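Local atomic coordinates of polyprenyl synthetase (Zymomonas mobilis subsp. mobilis, PDB entry 4KKM), a protein that probably works as a prenyltransferase of the FPP/GGPP synthase family, building isoprenoid diphosphate chains with the aid of magnesium ions. Residues I106-M110 / A134-D139; R55-A59 / F129-S133. All coordinates share one frame; numbering follows the deposited sequence.

Contact 1: I106-M110 / A134-D139. With CA (calcium ion), chain D.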
loop_
_atom_site.group_PDB
_atom_site.type_symbol
_atom_site.label_atom_id
_atom_site.label_comp_id
_atom_site.label_asym_id
_atom_site.label_seq_id
_atom_site.Cartn_x
_atom_site.Cartn_y
_atom_site.Cartn_z
ATOM N N ILE B 106 9.929 -4.633 7.462
ATOM C CA ILE B 106 10.997 -4.192 6.565
ATOM C C ILE B 106 11.261 -2.702 6.734
ATOM O O ILE B 106 12.407 -2.269 6.899
ATOM C CB ILE B 106 10.651 -4.445 5.086
ATOM C CG1 ILE B 106 10.417 -5.933 4.819
ATOM C CG2 ILE B 106 11.769 -3.909 4.178
ATOM C CD1 ILE B 106 10.024 -6.202 3.364
ATOM N N HIS B 107 10.194 -1.914 6.706
ATOM C CA HIS B 107 10.342 -0.475 6.857
ATOM C C HIS B 107 10.745 -0.075 8.283
ATOM O O HIS B 107 11.454 0.908 8.476
ATOM C CB HIS B 107 9.075 0.252 6.398
ATOM C CG HIS B 107 8.939 0.334 4.903
ATOM N ND1 HIS B 107 7.964 1.090 4.289
ATOM C CD2 HIS B 107 9.670 -0.224 3.911
ATOM C CE1 HIS B 107 8.093 0.981 2.974
ATOM N NE2 HIS B 107 9.123 0.196 2.716
ATOM N N ASP B 108 10.315 -0.849 9.274
ATOM C CA ASP B 108 10.649 -0.547 10.667
ATOM C C ASP B 108 12.119 -0.823 10.999
ATOM O O ASP B 108 12.702 -0.161 11.854
ATOM C CB ASP B 108 9.743 -1.328 11.622
ATOM C CG ASP B 108 9.894 -0.884 13.068
ATOM O OD1 ASP B 108 9.506 0.264 13.383
ATOM O OD2 ASP B 108 10.400 -1.683 13.884
ATOM N N ASP B 109 12.713 -1.808 10.332
ATOM C CA ASP B 109 14.086 -2.205 10.627
ATOM C C ASP B 109 15.119 -1.231 10.066
ATOM O O ASP B 109 16.259 -1.207 10.525
ATOM C CB ASP B 109 14.370 -3.618 10.102
ATOM C CG ASP B 109 13.641 -4.694 10.892
ATOM O OD1 ASP B 109 13.346 -4.456 12.084
ATOM O OD2 ASP B 109 13.366 -5.774 10.322
ATOM N N MET B 110 14.712 -0.433 9.081
ATOM C CA MET B 110 15.626 0.467 8.367
ATOM C C MET B 110 16.330 1.459 9.308
ATOM O O MET B 110 15.810 1.767 10.386
ATOM C CB MET B 110 14.881 1.188 7.234
ATOM C CG MET B 110 14.321 0.230 6.190
ATOM S SD MET B 110 13.556 0.981 4.723
ATOM C CE MET B 110 12.576 2.293 5.464
ATOM N N ALA B 134 15.140 -2.263 0.587
ATOM C CA ALA B 134 14.219 -2.417 1.707
ATOM C C ALA B 134 13.021 -1.490 1.539
ATOM O O ALA B 134 11.886 -1.883 1.782
ATOM C CB ALA B 134 14.927 -2.155 3.035
ATOM N N VAL B 135 13.274 -0.254 1.127
ATOM C CA VAL B 135 12.176 0.675 0.877
ATOM C C VAL B 135 11.213 0.093 -0.168
ATOM O O VAL B 135 10.009 -0.001 0.069
ATOM C CB VAL B 135 12.692 2.048 0.404
ATOM C CG1 VAL B 135 11.527 2.948 -0.004
ATOM C CG2 VAL B 135 13.543 2.705 1.494
ATOM N N LEU B 136 11.763 -0.321 -1.309
ATOM C CA LEU B 136 10.955 -0.798 -2.437
ATOM C C LEU B 136 10.265 -2.135 -2.183
ATOM O O LEU B 136 9.092 -2.307 -2.527
ATOM C CB LEU B 136 11.805 -0.882 -3.711
ATOM C CG LEU B 136 12.324 0.456 -4.255
ATOM C CD1 LEU B 136 13.067 0.259 -5.573
ATOM C CD2 LEU B 136 11.184 1.464 -4.428
ATOM N N SER B 137 10.977 -3.089 -1.590
ATOM C CA SER B 137 10.362 -4.389 -1.315
ATOM C C SER B 137 9.174 -4.235 -0.368
ATOM O O SER B 137 8.143 -4.900 -0.530
ATOM C CB SER B 137 11.391 -5.388 -0.758
ATOM O OG SER B 137 11.977 -4.920 0.452
ATOM N N GLY B 138 9.310 -3.356 0.620
ATOM C CA GLY B 138 8.186 -3.058 1.496
ATOM C C GLY B 138 7.050 -2.405 0.722
ATOM O O GLY B 138 5.882 -2.774 0.866
ATOM N N ASP B 139 7.391 -1.428 -0.109
ATOM C CA ASP B 139 6.379 -0.733 -0.910
ATOM C C ASP B 139 5.589 -1.706 -1.796
ATOM O O ASP B 139 4.355 -1.607 -1.902
ATOM C CB ASP B 139 7.009 0.390 -1.744
ATOM C CG ASP B 139 7.401 1.593 -0.893
ATOM O OD1 ASP B 139 6.907 1.681 0.251
ATOM O OD2 ASP B 139 8.184 2.449 -1.366
HETATM CA CA CA D . 10.041 1.097 15.616
#
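The first aspartate-rich motif of trans-prenyl synthases, DDxxxxD, begins here at D108 and D109, and the residues flanking that start, I106, H107 and M110, fix the end of helix 87-109 against helix 131-150. The two helices come together closely, with 5.9 Å between the CA atoms of I106 and G138. H107 carries the polar part. Its imidazole lies as a knob among A134, V135, G138 and D139, and NE2 donates to V135 O over 2.8 Å in a nearly straight bond of 164°. The donor meets a lone pair in the carbonyl plane, and V135 O also takes the helical bond from D139 N. The absence of a side chain at G138 admits the ring, whose NE2 stands 3.6 Å from G138 CA. At the ring edge D139 OD1 is 3.1 Å from CE1 of H107, with the carboxylate almost perpendicular to the imidazole. Apolar contacts gather round A134. The CG2 methyl of I106 lies against A134, 3.1 Å from its O and next to its CB, while M110, its chain straight through chi2, brings SD to 3.7 Å from V135 CG2. On the far side, D108 OD1 binds the calcium ion at 2.4 Å, and D114 is its other protein ligand. Across the dimer, H107 ND1 is hydrogen-bonded to D139 OD2 of the second subunit, and D139 receives the reciprocal bond from H107 of that subunit. With both ring nitrogens engaged, the imidazole cannot easily rotate. A carbonyl at NE2 and a carboxylate at ND1 are consistent with a doubly protonated ring, though the close D139 carboxylates of the two subunits could instead share a proton. The final turn of helix 87-109, which carries D108, is thereby tied to helix 131-150 and to the second subunit.

Contact 2: R55-A59 / F129-S133. With ACT (acetate ion), chain E.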
loop_
_atom_site.group_PDB
_atom_site.type_symbol
_atom_site.label_atom_id
_atom_site.label_comp_id
_atom_site.label_asym_id
_atom_site.label_seq_id
_atom_site.Cartn_x
_atom_site.Cartn_y
_atom_site.Cartn_z
ATOM N N ARG B 55 16.238 -8.333 -8.141
ATOM C CA ARG B 55 16.637 -8.037 -6.770
ATOM C C ARG B 55 15.433 -7.676 -5.913
ATOM O O ARG B 55 15.316 -8.118 -4.770
ATOM C CB ARG B 55 17.658 -6.899 -6.751
ATOM C CG ARG B 55 18.243 -6.597 -5.378
ATOM C CD ARG B 55 19.291 -5.490 -5.475
ATOM N NE ARG B 55 20.080 -5.346 -4.252
ATOM C CZ ARG B 55 21.202 -6.013 -3.995
ATOM N NH1 ARG B 55 21.681 -6.886 -4.875
ATOM N NH2 ARG B 55 21.851 -5.803 -2.859
ATOM N N LEU B 56 14.537 -6.869 -6.470
ATOM C CA LEU B 56 13.331 -6.481 -5.751
ATOM C C LEU B 56 12.542 -7.705 -5.283
ATOM O O LEU B 56 12.206 -7.842 -4.102
ATOM C CB LEU B 56 12.444 -5.606 -6.640
ATOM C CG LEU B 56 11.022 -5.395 -6.102
ATOM C CD1 LEU B 56 11.023 -4.527 -4.840
ATOM C CD2 LEU B 56 10.130 -4.779 -7.175
ATOM N N VAL B 57 12.254 -8.603 -6.213
ATOM C CA VAL B 57 11.454 -9.779 -5.888
ATOM C C VAL B 57 12.222 -10.731 -4.964
ATOM O O VAL B 57 11.637 -11.361 -4.084
ATOM C CB VAL B 57 10.968 -10.500 -7.172
ATOM C CG1 VAL B 57 10.153 -11.736 -6.829
ATOM C CG2 VAL B 57 10.153 -9.538 -8.036
ATOM N N GLU B 58 13.536 -10.835 -5.144
ATOM C CA GLU B 58 14.317 -11.666 -4.228
ATOM C C GLU B 58 14.296 -11.080 -2.809
ATOM O O GLU B 58 14.271 -11.827 -1.832
ATOM C CB GLU B 58 15.745 -11.903 -4.745
ATOM C CG GLU B 58 15.779 -12.892 -5.903
ATOM C CD GLU B 58 17.159 -13.084 -6.504
ATOM O OE1 GLU B 58 18.043 -12.230 -6.277
ATOM O OE2 GLU B 58 17.350 -14.097 -7.209
ATOM N N ALA B 59 14.267 -9.750 -2.710
ATOM C CA ALA B 59 14.142 -9.077 -1.418
ATOM C C ALA B 59 12.773 -9.334 -0.792
ATOM O O ALA B 59 12.661 -9.577 0.418
ATOM C CB ALA B 59 14.394 -7.562 -1.564
ATOM N N PHE B 129 20.457 -6.921 1.670
ATOM C CA PHE B 129 20.378 -6.272 0.366
ATOM C C PHE B 129 20.979 -4.871 0.448
ATOM O O PHE B 129 22.198 -4.716 0.417
ATOM C CB PHE B 129 18.924 -6.256 -0.134
ATOM C CG PHE B 129 18.393 -7.628 -0.478
ATOM C CD1 PHE B 129 17.966 -8.496 0.524
ATOM C CD2 PHE B 129 18.342 -8.059 -1.796
ATOM C CE1 PHE B 129 17.495 -9.769 0.220
ATOM C CE2 PHE B 129 17.866 -9.326 -2.111
ATOM C CZ PHE B 129 17.444 -10.186 -1.097
ATOM N N ASP B 130 20.122 -3.864 0.565
ATOM C CA ASP B 130 20.548 -2.480 0.765
ATOM C C ASP B 130 19.329 -1.650 1.157
ATOM O O ASP B 130 18.210 -2.150 1.122
ATOM C CB ASP B 130 21.205 -1.914 -0.493
ATOM C CG ASP B 130 20.410 -2.214 -1.748
ATOM O OD1 ASP B 130 19.305 -1.655 -1.901
ATOM O OD2 ASP B 130 20.893 -3.007 -2.585
ATOM N N ASP B 131 19.552 -0.392 1.530
ATOM C CA ASP B 131 18.475 0.456 2.039
ATOM C C ASP B 131 17.380 0.669 0.998
ATOM O O ASP B 131 16.191 0.549 1.297
ATOM C CB ASP B 131 19.019 1.808 2.515
ATOM C CG ASP B 131 19.928 1.681 3.731
ATOM O OD1 ASP B 131 19.888 0.628 4.398
ATOM O OD2 ASP B 131 20.674 2.639 4.020
ATOM N N ALA B 132 17.777 0.975 -0.231
ATOM C CA ALA B 132 16.791 1.218 -1.280
ATOM C C ALA B 132 15.924 -0.010 -1.543
ATOM O O ALA B 132 14.713 0.100 -1.754
ATOM C CB ALA B 132 17.483 1.673 -2.555
ATOM N N SER B 133 16.544 -1.185 -1.530
ATOM C CA SER B 133 15.800 -2.415 -1.754
ATOM C C SER B 133 14.799 -2.674 -0.627
ATOM O O SER B 133 13.743 -3.253 -0.852
ATOM C CB SER B 133 16.756 -3.602 -1.904
ATOM O OG SER B 133 17.532 -3.482 -3.089
HETATM C C ACT E . 21.252 -9.562 -7.823
HETATM O O ACT E . 22.115 -10.239 -7.212
HETATM O OXT ACT E . 20.478 -8.857 -7.122
HETATM C CH3 ACT E . 21.152 -9.608 -9.320
#
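One regular helical turn faces one helix start: R55-A59 runs within helix 54-64, with A59 N bonded to R55 O at 2.8 Å, whereas F129-S133 leaves the short helix 125-128, becomes extended at D130 and enters helix 131-150. This is a side-chain N-cap in the all-helical isoprenoid synthase fold. D130 OD1 accepts from S133 N at 2.8 Å, met nearly along the C-O bond, and also from S133 OG, which comes from above the carboxylate plane on the same face. Two donors thus hold the carboxylate still, and its other oxygen is turned to R55. The arginine, extended from CG to NE after a first torsion that sets CG anti to the backbone N (chi1 -174°), brings NE and NH2 each to 3.0 Å from D130 OD2. One oxygen thus takes both nitrogens; the two planes of this salt bridge are nearly parallel (5°) but not coplanar, OD2 standing out of the guanidinium plane, and both hydrogen bonds are bent and weak. S133 OG lies at the guanidinium edge, 3.4 Å from R55 NE, in another weak bond. F129 fills the rest of the interface. Its ring receives A59 over one face in a CH-pi contact, with A59 CA 3.8 Å from the ring centroid, and A59 CB packs 3.9 Å from F129 CE2. The arginine and the phenyl group run antiparallel alongside one another: R55 CG meets the ring edge, while F129 CD2 sits over one face of the guanidinium, the two planes being steeply inclined. R55 is exposed, whereas S133 is buried and packs on L185 of the second subunit. At the outer end of the arginine, R55 NH1 donates to OXT of an acetate ion, probably from the crystallisation liquor, across 3.2 Å.

In the fold
Helix 131-150 is common to both contacts: contact 2 caps its first turn, and contact 1 uses the turns that follow. Their centres are 9 Å apart, and the two meet directly, with L56 CD1 3.6 Å from S137 N and A59 CB 3.8 Å from S137 CB; S137 OG is also hydrogen-bonded to S133 O, from one turn earlier. Helix 54-64 and the end of helix 87-109 are thereby packed on the same stretch of one helix. Contact 1 alone includes a ligand of the calcium ion, whereas contact 2 lies away from the metal site. Both adjoin the second subunit: contact 1 through H107 and D139, contact 2 through L56 and S133.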